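Long-range contacts in MgGH51 (PDB 6ZQ0), which probably hydrolyses terminal alpha-L-arabinofuranosyl residues from arabinose-containing polysaccharides, acting as a retaining glycosidase of family GH51: residues Phe225-Gly230 with Pro285-Trp290; His400-Pro405 with Glu427-Ala432; Pro481-Val486 with Val496-Gly501. All blocks are in the same frame, centred on the assembly; numbering follows the deposited sequence.

Contact 1: Phe225-Gly230 with Pro285-Trp290; sequences FRFPGG and PIMAVW. With LXE ([(1~{S},2~{S},3~{S},4~{S})-2-(hydroxymethyl)-3,4-bis(oxidanyl)cyclopentyl]azanium), chain G.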
loop_
_atom_site.group_PDB
_atom_site.type_symbol
_atom_site.label_atom_id
_atom_site.label_comp_id
_atom_site.label_asym_id
_atom_site.label_seq_id
_atom_site.Cartn_x
_atom_site.Cartn_y
_atom_site.Cartn_z
ATOM N N PHE A 225 -5.861 3.066 -7.019
ATOM C CA PHE A 225 -5.393 2.495 -5.754
ATOM C C PHE A 225 -6.508 1.621 -5.203
ATOM O O PHE A 225 -7.584 2.123 -4.841
ATOM C CB PHE A 225 -5.008 3.636 -4.848
ATOM C CG PHE A 225 -4.242 3.281 -3.609
ATOM C CD1 PHE A 225 -4.930 2.858 -2.495
ATOM C CD2 PHE A 225 -2.849 3.423 -3.565
ATOM C CE1 PHE A 225 -4.256 2.592 -1.318
ATOM C CE2 PHE A 225 -2.179 3.188 -2.370
ATOM C CZ PHE A 225 -2.893 2.800 -1.252
ATOM N N ARG A 226 -6.288 0.329 -5.249
ATOM C CA ARG A 226 -7.244 -0.670 -4.703
ATOM C C ARG A 226 -6.936 -0.827 -3.215
ATOM O O ARG A 226 -5.769 -1.021 -2.868
ATOM C CB ARG A 226 -7.009 -2.032 -5.368
ATOM C CG ARG A 226 -8.017 -3.105 -4.955
ATOM C CD ARG A 226 -7.485 -4.482 -5.304
ATOM N NE ARG A 226 -8.391 -5.510 -4.804
ATOM C CZ ARG A 226 -8.000 -6.734 -4.451
ATOM N NH1 ARG A 226 -6.739 -7.084 -4.612
ATOM N NH2 ARG A 226 -8.847 -7.598 -3.920
ATOM N N PHE A 227 -7.945 -0.729 -2.378
ATOM C CA PHE A 227 -7.751 -0.727 -0.910
ATOM C C PHE A 227 -9.112 -0.984 -0.262
ATOM O O PHE A 227 -10.159 -0.791 -0.889
ATOM C CB PHE A 227 -7.168 0.636 -0.513
ATOM C CG PHE A 227 -8.219 1.690 -0.339
ATOM C CD1 PHE A 227 -8.836 2.247 -1.442
ATOM C CD2 PHE A 227 -8.613 2.118 0.907
ATOM C CE1 PHE A 227 -9.851 3.163 -1.311
ATOM C CE2 PHE A 227 -9.600 3.079 1.045
ATOM C CZ PHE A 227 -10.257 3.562 -0.062
ATOM N N PRO A 228 -9.183 -1.271 1.049
ATOM C CA PRO A 228 -8.027 -1.543 1.914
ATOM C C PRO A 228 -7.552 -2.991 1.975
ATOM O O PRO A 228 -6.727 -3.299 2.801
ATOM C CB PRO A 228 -8.579 -1.114 3.265
ATOM C CG PRO A 228 -10.027 -1.600 3.213
ATOM C CD PRO A 228 -10.439 -1.183 1.817
ATOM N N GLY A 229 -8.057 -3.858 1.101
ATOM C CA GLY A 229 -7.465 -5.191 0.899
ATOM C C GLY A 229 -8.312 -5.965 -0.095
ATOM O O GLY A 229 -9.354 -5.466 -0.491
ATOM N N GLY A 230 -7.861 -7.162 -0.481
ATOM C CA GLY A 230 -6.851 -7.887 0.253
ATOM C C GLY A 230 -7.383 -8.557 1.517
ATOM O O GLY A 230 -8.422 -8.159 2.088
ATOM N N PRO A 285 -9.837 5.669 -6.521
ATOM C CA PRO A 285 -9.950 4.459 -5.709
ATOM C C PRO A 285 -10.657 3.321 -6.439
ATOM O O PRO A 285 -11.562 3.551 -7.203
ATOM C CB PRO A 285 -10.744 4.955 -4.511
ATOM C CG PRO A 285 -11.611 6.053 -5.077
ATOM C CD PRO A 285 -10.741 6.751 -6.102
ATOM N N ILE A 286 -10.176 2.116 -6.185
ATOM C CA ILE A 286 -10.987 0.887 -6.289
ATOM C C ILE A 286 -11.192 0.456 -4.851
ATOM O O ILE A 286 -10.263 -0.071 -4.240
ATOM C CB ILE A 286 -10.354 -0.194 -7.186
ATOM C CG1 ILE A 286 -10.154 0.342 -8.598
ATOM C CG2 ILE A 286 -11.233 -1.423 -7.165
ATOM C CD1 ILE A 286 -9.578 -0.632 -9.588
ATOM N N MET A 287 -12.370 0.681 -4.321
ATOM C CA MET A 287 -12.562 0.546 -2.863
ATOM C C MET A 287 -13.349 -0.729 -2.597
ATOM O O MET A 287 -14.383 -0.972 -3.210
ATOM C CB MET A 287 -13.309 1.733 -2.294
ATOM C CG MET A 287 -13.385 1.651 -0.801
ATOM S SD MET A 287 -14.186 3.056 -0.051
ATOM C CE MET A 287 -15.900 2.812 -0.538
ATOM N N ALA A 288 -12.780 -1.570 -1.746
ATOM C CA ALA A 288 -13.418 -2.810 -1.323
ATOM C C ALA A 288 -14.346 -2.515 -0.153
ATOM O O ALA A 288 -14.055 -1.663 0.720
ATOM C CB ALA A 288 -12.388 -3.853 -0.950
ATOM N N VAL A 289 -15.425 -3.266 -0.116
ATOM C CA VAL A 289 -16.310 -3.376 1.064
ATOM C C VAL A 289 -16.357 -4.831 1.528
ATOM O O VAL A 289 -16.241 -5.772 0.715
ATOM C CB VAL A 289 -17.716 -2.829 0.728
ATOM C CG1 VAL A 289 -17.636 -1.360 0.356
ATOM C CG2 VAL A 289 -18.417 -3.640 -0.380
ATOM N N TRP A 290 -16.410 -4.966 2.841
ATOM C CA TRP A 290 -16.495 -6.254 3.543
ATOM C C TRP A 290 -17.832 -6.879 3.129
ATOM O O TRP A 290 -18.825 -6.132 3.016
ATOM C CB TRP A 290 -16.428 -6.014 5.047
ATOM C CG TRP A 290 -16.224 -7.290 5.794
ATOM C CD1 TRP A 290 -15.049 -7.972 5.906
ATOM C CD2 TRP A 290 -17.230 -8.076 6.455
ATOM N NE1 TRP A 290 -15.238 -9.107 6.642
ATOM C CE2 TRP A 290 -16.562 -9.197 6.993
ATOM C CE3 TRP A 290 -18.602 -7.914 6.684
ATOM C CZ2 TRP A 290 -17.234 -10.170 7.740
ATOM C CZ3 TRP A 290 -19.256 -8.851 7.449
ATOM C CH2 TRP A 290 -18.572 -9.949 7.984
HETATM C "C1'" LXE G . -4.171 -12.347 -2.155
HETATM C "C2'" LXE G . -4.808 -11.666 -0.968
HETATM O "O2'" LXE G . -5.990 -10.898 -1.227
HETATM C "C3'" LXE G . -3.712 -10.766 -0.411
HETATM O "O3'" LXE G . -4.055 -10.304 0.925
HETATM C "C4'" LXE G . -2.442 -11.617 -0.563
HETATM C "C5'" LXE G . -1.086 -10.903 -0.788
HETATM O "O5'" LXE G . -1.085 -10.010 -1.909
HETATM C "C6'" LXE G . -2.759 -12.555 -1.742
HETATM N "N1'" LXE G . -2.612 -13.985 -1.457
#
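Phe227 packs its ring against Pro285 and Met287 of the neighbouring strand. Pro285 CB sits at the ring edge, 3.8 Å from Phe227 CE1. Met287 CG lies 3.7 Å from Phe227 CZ. Met287 SD lies 5.0 Å from the centroid of the Phe227 ring, oblique to it, in a Met-aromatic contact. Phe227 CG stands between its backbone N and carbonyl carbon (chi1 84°), and this brings the ring over to the 285-290 side.

The backbones run parallel, and three hydrogen bonds join them. Ile286 N donates to Phe225 O at 2.9 Å. Phe227 N donates to Ile286 O at 3.0 Å, nearly along the C=O axis. Ala288 N reaches Phe227 O at 2.9 Å in an almost straight bond (173°). Beyond the last bond, Ala288 CB touches Gly229 O at 3.5 Å.

These are the second and third strands of the (beta/alpha)8 barrel. Phe225, Phe227, Pro285 and Met287 share its outer face. Helix 306-320 covers Met287, and Phe278 meets both phenylalanines. Arg226 and Ile286 point the other way, into the barrel. Extended from CG to NE, the Arg226 chain carries its guanidinium to salt bridges with Glu347 (NE), Glu429 (NH1) and Asp398 (NH2). Past the strand, cis peptides precede Pro228 and Gly230. They carry the chain to the bound ligand, where Gly230 CA is 3.5 Å from LXE O2'.

The chemistry is therefore split by strand face. Apolar groups pack between the sheet and the helices outside it, while the buried arginine charge is probably balanced by the acidic groups around it.

Contact 2: His400-Pro405 with Glu427-Ala432; sequences HVYQTP and EGEYAA. With LXE ([(1~{S},2~{S},3~{S},4~{S})-2-(hydroxymethyl)-3,4-bis(oxidanyl)cyclopentyl]azanium), chain G.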
loop_
_atom_site.group_PDB
_atom_site.type_symbol
_atom_site.label_atom_id
_atom_site.label_comp_id
_atom_site.label_asym_id
_atom_site.label_seq_id
_atom_site.Cartn_x
_atom_site.Cartn_y
_atom_site.Cartn_z
ATOM N N HIS A 400 -7.032 -12.801 -9.850
ATOM C CA HIS A 400 -5.733 -12.867 -9.163
ATOM C C HIS A 400 -4.902 -14.037 -9.675
ATOM O O HIS A 400 -5.462 -15.123 -9.791
ATOM C CB HIS A 400 -5.937 -13.061 -7.664
ATOM C CG HIS A 400 -6.672 -11.943 -7.018
ATOM N ND1 HIS A 400 -6.983 -11.969 -5.683
ATOM C CD2 HIS A 400 -7.137 -10.768 -7.495
ATOM C CE1 HIS A 400 -7.638 -10.861 -5.383
ATOM N NE2 HIS A 400 -7.750 -10.108 -6.467
ATOM N N VAL A 401 -3.598 -13.839 -9.839
ATOM C CA VAL A 401 -2.722 -14.979 -10.182
ATOM C C VAL A 401 -1.318 -14.735 -9.649
ATOM O O VAL A 401 -0.724 -13.649 -9.868
ATOM C CB VAL A 401 -2.720 -15.298 -11.673
ATOM C CG1 VAL A 401 -2.191 -14.181 -12.511
ATOM C CG2 VAL A 401 -1.956 -16.599 -11.919
ATOM N N TYR A 402 -0.840 -15.736 -8.936
ATOM C CA TYR A 402 0.553 -15.850 -8.443
ATOM C C TYR A 402 1.107 -17.087 -9.120
ATOM O O TYR A 402 0.456 -18.148 -9.039
ATOM C CB TYR A 402 0.590 -15.944 -6.926
ATOM C CG TYR A 402 0.185 -14.659 -6.256
ATOM C CD1 TYR A 402 0.974 -13.530 -6.333
ATOM C CD2 TYR A 402 -1.032 -14.550 -5.597
ATOM C CE1 TYR A 402 0.603 -12.341 -5.720
ATOM C CE2 TYR A 402 -1.416 -13.367 -5.000
ATOM C CZ TYR A 402 -0.571 -12.272 -5.023
ATOM O OH TYR A 402 -0.967 -11.109 -4.432
ATOM N N GLN A 403 2.209 -16.947 -9.842
ATOM C CA GLN A 403 2.703 -18.075 -10.672
ATOM C C GLN A 403 4.196 -17.855 -10.918
ATOM O O GLN A 403 4.787 -16.898 -10.331
ATOM C CB GLN A 403 1.881 -18.139 -11.965
ATOM C CG GLN A 403 0.922 -19.334 -12.052
ATOM C CD GLN A 403 1.641 -20.667 -12.041
ATOM O OE1 GLN A 403 2.831 -20.759 -12.292
ATOM N NE2 GLN A 403 0.901 -21.734 -11.768
ATOM N N THR A 404 4.805 -18.674 -11.764
ATOM C CA THR A 404 6.236 -18.571 -12.081
ATOM C C THR A 404 6.454 -17.524 -13.154
ATOM O O THR A 404 5.537 -17.231 -13.930
ATOM C CB THR A 404 6.773 -19.916 -12.580
ATOM O OG1 THR A 404 6.154 -20.186 -13.841
ATOM C CG2 THR A 404 6.536 -21.028 -11.591
ATOM N N PRO A 405 7.670 -16.939 -13.264
ATOM C CA PRO A 405 7.948 -16.013 -14.354
ATOM C C PRO A 405 7.575 -16.609 -15.713
ATOM O O PRO A 405 7.052 -15.917 -16.580
ATOM C CB PRO A 405 9.472 -15.837 -14.233
ATOM C CG PRO A 405 9.722 -15.982 -12.747
ATOM C CD PRO A 405 8.814 -17.123 -12.360
ATOM N N GLU A 427 -7.130 -7.181 -13.070
ATOM C CA GLU A 427 -6.079 -8.090 -12.604
ATOM C C GLU A 427 -5.588 -7.538 -11.264
ATOM O O GLU A 427 -4.536 -6.869 -11.242
ATOM C CB GLU A 427 -5.027 -8.295 -13.669
ATOM C CG GLU A 427 -4.200 -9.537 -13.387
ATOM C CD GLU A 427 -4.719 -10.821 -13.999
ATOM O OE1 GLU A 427 -5.658 -10.772 -14.794
ATOM O OE2 GLU A 427 -4.225 -11.861 -13.609
ATOM N N GLY A 428 -6.388 -7.728 -10.213
ATOM C CA GLY A 428 -6.257 -6.983 -8.946
ATOM C C GLY A 428 -5.049 -7.406 -8.122
ATOM O O GLY A 428 -4.639 -6.618 -7.219
ATOM N N GLU A 429 -4.539 -8.609 -8.369
ATOM C CA GLU A 429 -3.302 -9.143 -7.755
ATOM C C GLU A 429 -2.589 -9.984 -8.783
ATOM O O GLU A 429 -3.183 -10.967 -9.297
ATOM C CB GLU A 429 -3.540 -9.999 -6.506
ATOM C CG GLU A 429 -4.202 -9.189 -5.422
ATOM C CD GLU A 429 -4.582 -9.968 -4.197
ATOM O OE1 GLU A 429 -3.977 -11.059 -4.007
ATOM O OE2 GLU A 429 -5.586 -9.551 -3.529
ATOM N N TYR A 430 -1.338 -9.655 -9.060
ATOM C CA TYR A 430 -0.520 -10.620 -9.815
ATOM C C TYR A 430 0.928 -10.396 -9.482
ATOM O O TYR A 430 1.305 -9.263 -9.115
ATOM C CB TYR A 430 -0.763 -10.569 -11.317
ATOM C CG TYR A 430 -0.351 -9.300 -11.987
ATOM C CD1 TYR A 430 -1.135 -8.159 -11.921
ATOM C CD2 TYR A 430 0.833 -9.234 -12.686
ATOM C CE1 TYR A 430 -0.759 -6.997 -12.569
ATOM C CE2 TYR A 430 1.220 -8.094 -13.342
ATOM C CZ TYR A 430 0.431 -6.965 -13.277
ATOM O OH TYR A 430 0.837 -5.870 -13.961
ATOM N N ALA A 431 1.697 -11.467 -9.608
ATOM C CA ALA A 431 3.162 -11.410 -9.421
ATOM C C ALA A 431 3.748 -12.770 -9.766
ATOM O O ALA A 431 3.053 -13.771 -9.520
ATOM C CB ALA A 431 3.545 -11.056 -7.998
ATOM N N ALA A 432 4.938 -12.758 -10.351
ATOM C CA ALA A 432 5.771 -13.965 -10.508
ATOM C C ALA A 432 6.456 -14.147 -9.157
ATOM O O ALA A 432 7.364 -13.371 -8.843
ATOM C CB ALA A 432 6.679 -13.825 -11.668
HETATM C "C1'" LXE G . -4.171 -12.347 -2.155
HETATM C "C2'" LXE G . -4.808 -11.666 -0.968
HETATM O "O2'" LXE G . -5.990 -10.898 -1.227
HETATM C "C3'" LXE G . -3.712 -10.766 -0.411
HETATM O "O3'" LXE G . -4.055 -10.304 0.925
HETATM C "C4'" LXE G . -2.442 -11.617 -0.563
HETATM C "C5'" LXE G . -1.086 -10.903 -0.788
HETATM O "O5'" LXE G . -1.085 -10.010 -1.909
HETATM C "C6'" LXE G . -2.759 -12.555 -1.742
HETATM N "N1'" LXE G . -2.612 -13.985 -1.457
#
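His400 and Glu429 stack across the sixth and seventh strands of a (beta/alpha)8 barrel, with helix 405-410 linking them in a beta-alpha-beta unit. Glu429 CG stands over the face of the His400 ring, 3.7 Å from its centroid and only 6° off the ring normal. The carboxylate follows the ring, its plane turned 24° from it.

Both side chains leave the strands the same way, with CG anti to the carbonyl carbon (chi1 near -60°), and this sets them alongside on one face of the sheet. The glutamate is extended beyond CG. The imidazole has a partner at each nitrogen: ND1 bonds Glu351 and NE2 bonds Asp398. An alanine in place of His400 would remove this ring, which would probably leave Glu429 without the surface it lies on and Glu351 and Asp398 short of a partner.

Tyr402 comes from the same side of the sheet. Tyr402 CE1 rests 3.9 Å from Ala431 CB. On the other side, Val401 CG1 is 3.3 Å from Glu427 OE2; the other carboxylate oxygen, Glu427 OE1, is hydrogen-bonded to Tyr415. Ala432 CB packs on Pro405 CG.

The backbones hold this register with bonds such as Val401 N to Glu429 O, 3.0 Å. Glu429 occupies the strand-seven end where GH51 enzymes and their clan relatives carry the nucleophile, consistent with the ligand in place. LXE O2' donates to Glu429 OE2 at 2.7 Å. Tyr402 OH lies 3.0 Å from Glu429 OE1, which is at the edge of the tyrosine ring. Tyr402 OH is hydrogen-bonded to LXE O5' at 2.8 Å.

Contact 3: Pro481-Val486 with Val496-Gly501; sequences PLLQHV and VSYDAG. With LXE ([(1~{S},2~{S},3~{S},4~{S})-2-(hydroxymethyl)-3,4-bis(oxidanyl)cyclopentyl]azanium), chain G.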
loop_
_atom_site.group_PDB
_atom_site.type_symbol
_atom_site.label_atom_id
_atom_site.label_comp_id
_atom_site.label_asym_id
_atom_site.label_seq_id
_atom_site.Cartn_x
_atom_site.Cartn_y
_atom_site.Cartn_z
ATOM N N PRO A 481 2.056 -8.180 -3.391
ATOM C CA PRO A 481 1.847 -6.932 -2.656
ATOM C C PRO A 481 2.708 -5.769 -3.159
ATOM O O PRO A 481 3.721 -5.940 -3.772
ATOM C CB PRO A 481 2.265 -7.273 -1.219
ATOM C CG PRO A 481 2.281 -8.766 -1.170
ATOM C CD PRO A 481 2.645 -9.208 -2.560
ATOM N N LEU A 482 2.304 -4.574 -2.759
ATOM C CA LEU A 482 2.967 -3.335 -3.163
ATOM C C LEU A 482 4.205 -3.090 -2.330
ATOM O O LEU A 482 5.224 -2.646 -2.891
ATOM C CB LEU A 482 1.949 -2.206 -2.980
ATOM C CG LEU A 482 2.439 -0.815 -3.388
ATOM C CD1 LEU A 482 2.778 -0.740 -4.842
ATOM C CD2 LEU A 482 1.364 0.220 -3.089
ATOM N N LEU A 483 4.075 -3.215 -1.007
ATOM C CA LEU A 483 5.066 -2.675 -0.052
ATOM C C LEU A 483 5.567 -3.766 0.881
ATOM O O LEU A 483 4.791 -4.629 1.278
ATOM C CB LEU A 483 4.429 -1.513 0.707
ATOM C CG LEU A 483 4.343 -0.217 -0.094
ATOM C CD1 LEU A 483 3.641 0.813 0.726
ATOM C CD2 LEU A 483 5.688 0.313 -0.491
ATOM N N GLN A 484 6.817 -3.640 1.278
ATOM C CA GLN A 484 7.429 -4.569 2.242
ATOM C C GLN A 484 8.366 -3.823 3.182
ATOM O O GLN A 484 9.412 -3.260 2.713
ATOM C CB GLN A 484 8.183 -5.641 1.484
ATOM C CG GLN A 484 9.002 -6.544 2.367
ATOM C CD GLN A 484 9.990 -7.339 1.567
ATOM O OE1 GLN A 484 10.327 -7.018 0.412
ATOM N NE2 GLN A 484 10.539 -8.332 2.227
ATOM N N HIS A 485 8.095 -3.934 4.470
ATOM C CA HIS A 485 9.100 -3.584 5.507
ATOM C C HIS A 485 10.052 -4.788 5.623
ATOM O O HIS A 485 9.567 -5.846 5.989
ATOM C CB HIS A 485 8.455 -3.261 6.838
ATOM C CG HIS A 485 9.400 -2.523 7.722
ATOM N ND1 HIS A 485 10.682 -2.995 8.007
ATOM C CD2 HIS A 485 9.277 -1.320 8.339
ATOM C CE1 HIS A 485 11.303 -2.086 8.759
ATOM N NE2 HIS A 485 10.468 -1.055 8.982
ATOM N N VAL A 486 11.319 -4.617 5.258
ATOM C CA VAL A 486 12.254 -5.776 5.215
ATOM C C VAL A 486 12.467 -6.363 6.618
ATOM O O VAL A 486 13.006 -7.469 6.674
ATOM C CB VAL A 486 13.570 -5.418 4.521
ATOM C CG1 VAL A 486 13.378 -5.110 3.043
ATOM C CG2 VAL A 486 14.291 -4.279 5.209
ATOM N N VAL A 496 7.935 -2.818 -3.769
ATOM C CA VAL A 496 8.777 -1.749 -3.201
ATOM C C VAL A 496 9.095 -2.173 -1.779
ATOM O O VAL A 496 8.152 -2.547 -1.028
ATOM C CB VAL A 496 8.071 -0.406 -3.279
ATOM C CG1 VAL A 496 8.840 0.652 -2.509
ATOM C CG2 VAL A 496 7.855 0.024 -4.726
ATOM N N SER A 497 10.378 -2.185 -1.435
ATOM C CA SER A 497 10.775 -2.616 -0.089
ATOM C C SER A 497 11.408 -1.415 0.608
ATOM O O SER A 497 11.834 -0.476 -0.081
ATOM C CB SER A 497 11.662 -3.788 -0.137
ATOM O OG SER A 497 11.112 -4.857 -0.895
ATOM N N TYR A 498 11.569 -1.499 1.919
ATOM C CA TYR A 498 12.141 -0.399 2.703
ATOM C C TYR A 498 12.494 -0.908 4.094
ATOM O O TYR A 498 11.953 -1.925 4.584
ATOM C CB TYR A 498 11.206 0.817 2.793
ATOM C CG TYR A 498 9.819 0.423 3.208
ATOM C CD1 TYR A 498 9.479 0.270 4.541
ATOM C CD2 TYR A 498 8.860 0.132 2.263
ATOM C CE1 TYR A 498 8.224 -0.165 4.938
ATOM C CE2 TYR A 498 7.617 -0.351 2.633
ATOM C CZ TYR A 498 7.297 -0.491 3.967
ATOM O OH TYR A 498 6.054 -0.931 4.315
ATOM N N ASP A 499 13.417 -0.193 4.720
ATOM C CA ASP A 499 13.569 -0.308 6.179
ATOM C C ASP A 499 13.184 1.072 6.753
ATOM O O ASP A 499 12.578 1.855 6.042
ATOM C CB ASP A 499 14.969 -0.799 6.513
ATOM C CG ASP A 499 16.071 0.203 6.194
ATOM O OD1 ASP A 499 15.788 1.293 5.711
ATOM O OD2 ASP A 499 17.199 -0.085 6.521
ATOM N N ALA A 500 13.591 1.387 7.974
ATOM C CA ALA A 500 13.180 2.656 8.602
ATOM C C ALA A 500 13.795 3.856 7.873
ATOM O O ALA A 500 13.302 4.986 8.091
ATOM C CB ALA A 500 13.603 2.619 10.061
ATOM N N GLY A 501 14.838 3.655 7.066
ATOM C CA GLY A 501 15.647 4.749 6.496
ATOM C C GLY A 501 15.556 4.927 4.994
ATOM O O GLY A 501 15.856 6.012 4.538
HETATM C "C1'" LXE G . -4.171 -12.347 -2.155
HETATM C "C2'" LXE G . -4.808 -11.666 -0.968
HETATM O "O2'" LXE G . -5.990 -10.898 -1.227
HETATM C "C3'" LXE G . -3.712 -10.766 -0.411
HETATM O "O3'" LXE G . -4.055 -10.304 0.925
HETATM C "C4'" LXE G . -2.442 -11.617 -0.563
HETATM C "C5'" LXE G . -1.086 -10.903 -0.788
HETATM O "O5'" LXE G . -1.085 -10.010 -1.909
HETATM C "C6'" LXE G . -2.759 -12.555 -1.742
HETATM N "N1'" LXE G . -2.612 -13.985 -1.457
#
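The ring of Tyr498 lies flat against the Gln484-His485 peptide. Gln484 O sits over the centre of one face, 3.4 Å above the Tyr498 ring plane, and His485 N lies over the same face. Leu483 meets the ring at its edge, where its CD2 is 3.7 Å from Tyr498 CE2. Tyr498 in turn presents an edge to His485. The two rings form an offset edge-to-face pair, with the His485 and Tyr498 centroids 5.4 Å apart and planes at 73°. The Tyr498 carbonyl oxygen also lies over a face of the imidazole.

With CG between the backbone N and carbonyl carbon (chi1 50°), the Tyr498 ring lies back across the neighbouring strand. Its hydroxyl is bonded to His27 O, which ties down the far end of the ring.

On the opposite face of the sheet, Ser497 OG donates to Gln484 OE1 at a short 2.6 Å. The glutamine chain is extended, and its NE2 is taken by Thr489. Both ends of the amide are therefore held, and this should fix its flip.

Four backbone bonds join the segments in parallel. The last, from Val486 N to Tyr498 O, is 2.8 Å long and nearly straight at 170°. Past the strands, Val486 CG2 packs on Asp499 CB at 3.8 Å. Asp499 OD1 accepts from Gly501 N in an Asx turn.

Helix 211-219 covers Leu483, Val496 and Tyr498. The 481-486 segment leaves the eighth barrel strand, and its Pro481 CG lies 3.7 Å from LXE O5'. The arrangement is a small mixed sheet, completed by strand 503-505, built into the connection after the last barrel strand, whose first residues pass the ligand site.

Contacts 1 and 2 belong to the same parallel barrel sheet, at strands two to three and six to seven. Their centres are about 18 Å apart, and side chains from both meet inside the barrel. Contact 3 lies on a separate small sheet and touches neither of them. All three are largely buried, but contacts 2 and 3 include partly exposed residues, and in contact 3 Val486 touches an N-acetylglucosamine. Their chemistry follows their place. Contact 1 is mainly apolar on the helix side, contact 2 gathers polar groups around the ligand, and contact 3 combines ring packing with a serine-glutamine bond. Each sends at least one residue to LXE, so the site draws on all three.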